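Integral membrane indolylacetylinositol arabinosyltransferase EmbC (Mycolicibacterium smegmatis, PDB 7BVE) probably transfers arabinose units from a lipid-linked donor at the cell membrane to build the arabinan polymers of the mycobacterial cell wall. Local coordinates at residues S264-N276 against V697-I709. Residues are numbered along the deposited sequence; the frame is centred on the assembly and turned at random.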
loop_
_atom_site.group_PDB
_atom_site.type_symbol
_atom_site.label_atom_id
_atom_site.label_comp_id
_atom_site.label_asym_id
_atom_site.label_seq_id
_atom_site.Cartn_x
_atom_site.Cartn_y
_atom_site.Cartn_z
ATOM N N SER A 264 31.945 -18.348 10.878
ATOM C CA SER A 264 32.199 -17.822 12.216
ATOM C C SER A 264 32.794 -16.422 12.174
ATOM O O SER A 264 32.425 -15.566 12.986
ATOM C CB SER A 264 33.129 -18.764 12.968
ATOM O OG SER A 264 32.531 -20.036 13.114
ATOM N N ALA A 265 33.698 -16.163 11.224
ATOM C CA ALA A 265 34.289 -14.835 11.097
ATOM C C ALA A 265 33.260 -13.798 10.678
ATOM O O ALA A 265 33.261 -12.676 11.199
ATOM C CB ALA A 265 35.439 -14.870 10.097
ATOM N N MET A 266 32.366 -14.156 9.749
ATOM C CA MET A 266 31.327 -13.217 9.325
ATOM C C MET A 266 30.365 -12.911 10.465
ATOM O O MET A 266 29.950 -11.760 10.635
ATOM C CB MET A 266 30.551 -13.763 8.126
ATOM C CG MET A 266 31.384 -14.082 6.902
ATOM S SD MET A 266 32.246 -12.735 6.104
ATOM C CE MET A 266 30.898 -12.029 5.190
ATOM N N LEU A 267 30.041 -13.917 11.287
ATOM C CA LEU A 267 29.140 -13.690 12.418
ATOM C C LEU A 267 29.770 -12.810 13.492
ATOM O O LEU A 267 29.103 -11.921 14.030
ATOM C CB LEU A 267 28.698 -15.015 13.027
ATOM C CG LEU A 267 27.688 -15.876 12.282
ATOM C CD1 LEU A 267 27.567 -17.204 12.953
ATOM C CD2 LEU A 267 26.366 -15.193 12.293
ATOM N N VAL A 268 31.045 -13.030 13.817
ATOM C CA VAL A 268 31.701 -12.223 14.851
ATOM C C VAL A 268 31.884 -10.776 14.382
ATOM O O VAL A 268 31.633 -9.814 15.130
ATOM C CB VAL A 268 33.035 -12.876 15.256
ATOM C CG1 VAL A 268 33.816 -12.000 16.186
ATOM C CG2 VAL A 268 32.778 -14.189 15.935
ATOM N N TRP A 269 32.270 -10.590 13.120
ATOM C CA TRP A 269 32.479 -9.237 12.625
ATOM C C TRP A 269 31.161 -8.489 12.454
ATOM O O TRP A 269 31.102 -7.276 12.671
ATOM C CB TRP A 269 33.278 -9.301 11.327
ATOM C CG TRP A 269 33.684 -7.988 10.731
ATOM C CD1 TRP A 269 33.312 -7.500 9.522
ATOM C CD2 TRP A 269 34.515 -6.985 11.330
ATOM N NE1 TRP A 269 33.881 -6.274 9.314
ATOM C CE2 TRP A 269 34.636 -5.943 10.405
ATOM C CE3 TRP A 269 35.187 -6.881 12.551
ATOM C CZ2 TRP A 269 35.364 -4.794 10.674
ATOM C CZ3 TRP A 269 35.920 -5.751 12.807
ATOM C CH2 TRP A 269 36.005 -4.723 11.875
ATOM N N TRP A 270 30.084 -9.191 12.119
ATOM C CA TRP A 270 28.783 -8.539 12.103
ATOM C C TRP A 270 28.274 -8.266 13.510
ATOM O O TRP A 270 27.460 -7.364 13.704
ATOM C CB TRP A 270 27.793 -9.404 11.347
ATOM C CG TRP A 270 26.457 -8.824 11.193
ATOM C CD1 TRP A 270 25.363 -9.105 11.933
ATOM C CD2 TRP A 270 26.045 -7.891 10.205
ATOM N NE1 TRP A 270 24.291 -8.395 11.480
ATOM C CE2 TRP A 270 24.687 -7.637 10.416
ATOM C CE3 TRP A 270 26.698 -7.237 9.162
ATOM C CZ2 TRP A 270 23.968 -6.764 9.626
ATOM C CZ3 TRP A 270 25.987 -6.372 8.385
ATOM C CH2 TRP A 270 24.632 -6.147 8.612
ATOM N N HIS A 271 28.716 -9.045 14.497
ATOM C CA HIS A 271 28.379 -8.735 15.878
ATOM C C HIS A 271 29.002 -7.423 16.314
ATOM O O HIS A 271 28.409 -6.690 17.106
ATOM C CB HIS A 271 28.831 -9.873 16.787
ATOM C CG HIS A 271 28.453 -9.700 18.224
ATOM N ND1 HIS A 271 27.167 -9.875 18.680
ATOM C CD2 HIS A 271 29.198 -9.397 19.310
ATOM C CE1 HIS A 271 27.136 -9.674 19.983
ATOM N NE2 HIS A 271 28.355 -9.382 20.390
ATOM N N PHE A 272 30.182 -7.094 15.797
ATOM C CA PHE A 272 30.750 -5.789 16.150
ATOM C C PHE A 272 30.274 -4.636 15.258
ATOM O O PHE A 272 29.653 -3.696 15.757
ATOM C CB PHE A 272 32.271 -5.868 16.185
ATOM C CG PHE A 272 32.782 -6.591 17.375
ATOM C CD1 PHE A 272 32.862 -5.952 18.590
ATOM C CD2 PHE A 272 33.148 -7.916 17.299
ATOM C CE1 PHE A 272 33.311 -6.607 19.700
ATOM C CE2 PHE A 272 33.601 -8.577 18.408
ATOM C CZ PHE A 272 33.680 -7.919 19.609
ATOM N N VAL A 273 30.557 -4.664 13.957
ATOM C CA VAL A 273 30.110 -3.593 13.054
ATOM C C VAL A 273 28.828 -4.067 12.366
ATOM O O VAL A 273 28.816 -4.550 11.237
ATOM C CB VAL A 273 31.209 -3.172 12.069
ATOM C CG1 VAL A 273 32.310 -2.476 12.780
ATOM C CG2 VAL A 273 31.876 -4.319 11.463
ATOM N N GLY A 274 27.700 -3.872 13.018
ATOM C CA GLY A 274 26.491 -4.493 12.521
ATOM C C GLY A 274 25.269 -3.691 12.870
ATOM O O GLY A 274 25.215 -3.025 13.905
ATOM N N ALA A 275 24.276 -3.767 12.004
ATOM C CA ALA A 275 23.027 -3.079 12.241
ATOM C C ALA A 275 22.171 -3.870 13.210
ATOM O O ALA A 275 22.170 -5.102 13.200
ATOM C CB ALA A 275 22.274 -2.879 10.939
ATOM N N ASN A 276 21.438 -3.152 14.044
ATOM C CA ASN A 276 20.553 -3.735 15.033
ATOM C C ASN A 276 19.115 -3.597 14.563
ATOM O O ASN A 276 18.802 -2.799 13.677
ATOM C CB ASN A 276 20.746 -3.039 16.375
ATOM C CG ASN A 276 22.132 -3.234 16.926
ATOM O OD1 ASN A 276 22.649 -4.339 16.938
ATOM N ND2 ASN A 276 22.759 -2.148 17.350
ATOM N N VAL A 697 25.843 -11.182 0.618
ATOM C CA VAL A 697 26.389 -11.159 1.978
ATOM C C VAL A 697 27.615 -10.252 2.055
ATOM O O VAL A 697 27.746 -9.432 2.979
ATOM C CB VAL A 697 26.699 -12.589 2.460
ATOM C CG1 VAL A 697 27.508 -12.575 3.720
ATOM C CG2 VAL A 697 25.421 -13.327 2.748
ATOM N N ILE A 698 28.498 -10.341 1.055
ATOM C CA ILE A 698 29.670 -9.467 1.016
ATOM C C ILE A 698 29.259 -8.009 0.812
ATOM O O ILE A 698 29.855 -7.103 1.406
ATOM C CB ILE A 698 30.655 -9.967 -0.057
ATOM C CG1 ILE A 698 31.232 -11.314 0.364
ATOM C CG2 ILE A 698 31.799 -9.012 -0.281
ATOM C CD1 ILE A 698 32.018 -12.002 -0.709
ATOM N N PHE A 699 28.189 -7.767 0.041
ATOM C CA PHE A 699 27.674 -6.409 -0.148
ATOM C C PHE A 699 27.224 -5.779 1.168
ATOM O O PHE A 699 27.593 -4.640 1.476
ATOM C CB PHE A 699 26.522 -6.435 -1.151
ATOM C CG PHE A 699 25.886 -5.096 -1.397
ATOM C CD1 PHE A 699 26.507 -4.149 -2.188
ATOM C CD2 PHE A 699 24.649 -4.798 -0.857
ATOM C CE1 PHE A 699 25.916 -2.927 -2.416
ATOM C CE2 PHE A 699 24.061 -3.579 -1.083
ATOM C CZ PHE A 699 24.693 -2.646 -1.863
ATOM N N GLU A 700 26.463 -6.530 1.975
ATOM C CA GLU A 700 25.961 -6.018 3.255
ATOM C C GLU A 700 27.092 -5.743 4.241
ATOM O O GLU A 700 27.132 -4.681 4.886
ATOM C CB GLU A 700 24.995 -7.027 3.858
ATOM C CG GLU A 700 23.794 -7.322 3.010
ATOM C CD GLU A 700 23.087 -8.575 3.459
ATOM O OE1 GLU A 700 23.519 -9.159 4.474
ATOM O OE2 GLU A 700 22.157 -9.025 2.756
ATOM N N VAL A 701 28.029 -6.690 4.360
ATOM C CA VAL A 701 29.111 -6.557 5.337
ATOM C C VAL A 701 30.040 -5.401 4.968
ATOM O O VAL A 701 30.414 -4.584 5.822
ATOM C CB VAL A 701 29.866 -7.891 5.466
ATOM C CG1 VAL A 701 31.068 -7.757 6.349
ATOM C CG2 VAL A 701 28.946 -8.941 6.038
ATOM N N VAL A 702 30.373 -5.273 3.680
ATOM C CA VAL A 702 31.222 -4.174 3.234
ATOM C C VAL A 702 30.501 -2.829 3.336
ATOM O O VAL A 702 31.133 -1.809 3.632
ATOM C CB VAL A 702 31.733 -4.493 1.813
ATOM C CG1 VAL A 702 32.418 -3.325 1.161
ATOM C CG2 VAL A 702 32.726 -5.620 1.883
ATOM N N SER A 703 29.172 -2.801 3.183
ATOM C CA SER A 703 28.460 -1.531 3.291
ATOM C C SER A 703 28.451 -1.005 4.721
ATOM O O SER A 703 28.670 0.191 4.946
ATOM C CB SER A 703 27.038 -1.672 2.762
ATOM O OG SER A 703 26.255 -2.465 3.621
ATOM N N LEU A 704 28.262 -1.877 5.712
ATOM C CA LEU A 704 28.355 -1.348 7.079
ATOM C C LEU A 704 29.787 -1.116 7.559
ATOM O O LEU A 704 30.010 -0.234 8.398
ATOM C CB LEU A 704 27.591 -2.224 8.060
ATOM C CG LEU A 704 26.118 -1.821 8.057
ATOM C CD1 LEU A 704 25.331 -2.757 8.838
ATOM C CD2 LEU A 704 25.967 -0.480 8.705
ATOM N N THR A 705 30.780 -1.822 7.011
ATOM C CA THR A 705 32.163 -1.485 7.345
ATOM C C THR A 705 32.564 -0.133 6.754
ATOM O O THR A 705 33.257 0.659 7.406
ATOM C CB THR A 705 33.092 -2.592 6.865
ATOM O OG1 THR A 705 32.632 -3.841 7.381
ATOM C CG2 THR A 705 34.487 -2.370 7.370
ATOM N N LEU A 706 32.090 0.180 5.543
ATOM C CA LEU A 706 32.347 1.499 4.973
ATOM C C LEU A 706 31.571 2.590 5.691
ATOM O O LEU A 706 32.046 3.722 5.782
ATOM C CB LEU A 706 32.012 1.523 3.489
ATOM C CG LEU A 706 32.993 0.842 2.556
ATOM C CD1 LEU A 706 32.432 0.856 1.164
ATOM C CD2 LEU A 706 34.295 1.588 2.604
ATOM N N GLY A 707 30.378 2.279 6.195
ATOM C CA GLY A 707 29.674 3.237 7.034
ATOM C C GLY A 707 30.415 3.548 8.320
ATOM O O GLY A 707 30.374 4.674 8.812
ATOM N N MET A 708 31.113 2.558 8.874
ATOM C CA MET A 708 31.934 2.814 10.054
ATOM C C MET A 708 33.205 3.580 9.693
ATOM O O MET A 708 33.746 4.318 10.520
ATOM C CB MET A 708 32.260 1.486 10.743
ATOM C CG MET A 708 32.887 1.573 12.121
ATOM S SD MET A 708 34.673 1.625 12.200
ATOM C CE MET A 708 35.052 -0.071 11.833
ATOM N N ILE A 709 33.703 3.416 8.468
ATOM C CA ILE A 709 34.955 4.079 8.096
ATOM C C ILE A 709 34.735 5.530 7.648
ATOM O O ILE A 709 35.585 6.390 7.913
ATOM C CB ILE A 709 35.695 3.225 7.045
ATOM C CG1 ILE A 709 36.266 1.978 7.714
ATOM C CG2 ILE A 709 36.832 3.952 6.359
ATOM C CD1 ILE A 709 36.887 1.006 6.767
#
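Met-266 spans the gap to helix 697-709 through its methyl alone: the side chain bends at chi2 and chi3 and sets CE 3.7 Å from Val-697 CG1, with Val-701 CG2 close by. One turn on, Trp-269 meets the second helix with its indole edge, CD1 lying 3.9 Å from Val-701 CG1. Its NE1 gives a weak hydrogen bond to Thr-705 OG1 (3.3 Å, 149° at the hydrogen), while that hydroxyl itself donates to Val-701 O of its own helix. Trp-270, with CG anti to the backbone N (chi1 -177°), carries CH2 to 3.5 Å from Leu-704 CD1. Helix 361-378 adds Leu-376 against this indole. Val-273, the first residue past the helix, sets CG2 above one face of the Trp-269 ring, toward its rim, and CG1 3.8 Å from Met-708 CE. The chain then folds back over Trp-270, placing Gly-274 CA above the ring centre, and Ala-275 CB reaches Leu-704 CD1 at 3.7 Å. The axes of 264-272 and 697-709, both parts of predicted transmembrane helices, run 34° apart and approach to 10.8 Å. Methyl groups and the two indoles make most of the contacts, so cohesion rests mainly on apolar packing, as suits a membrane-embedded pair.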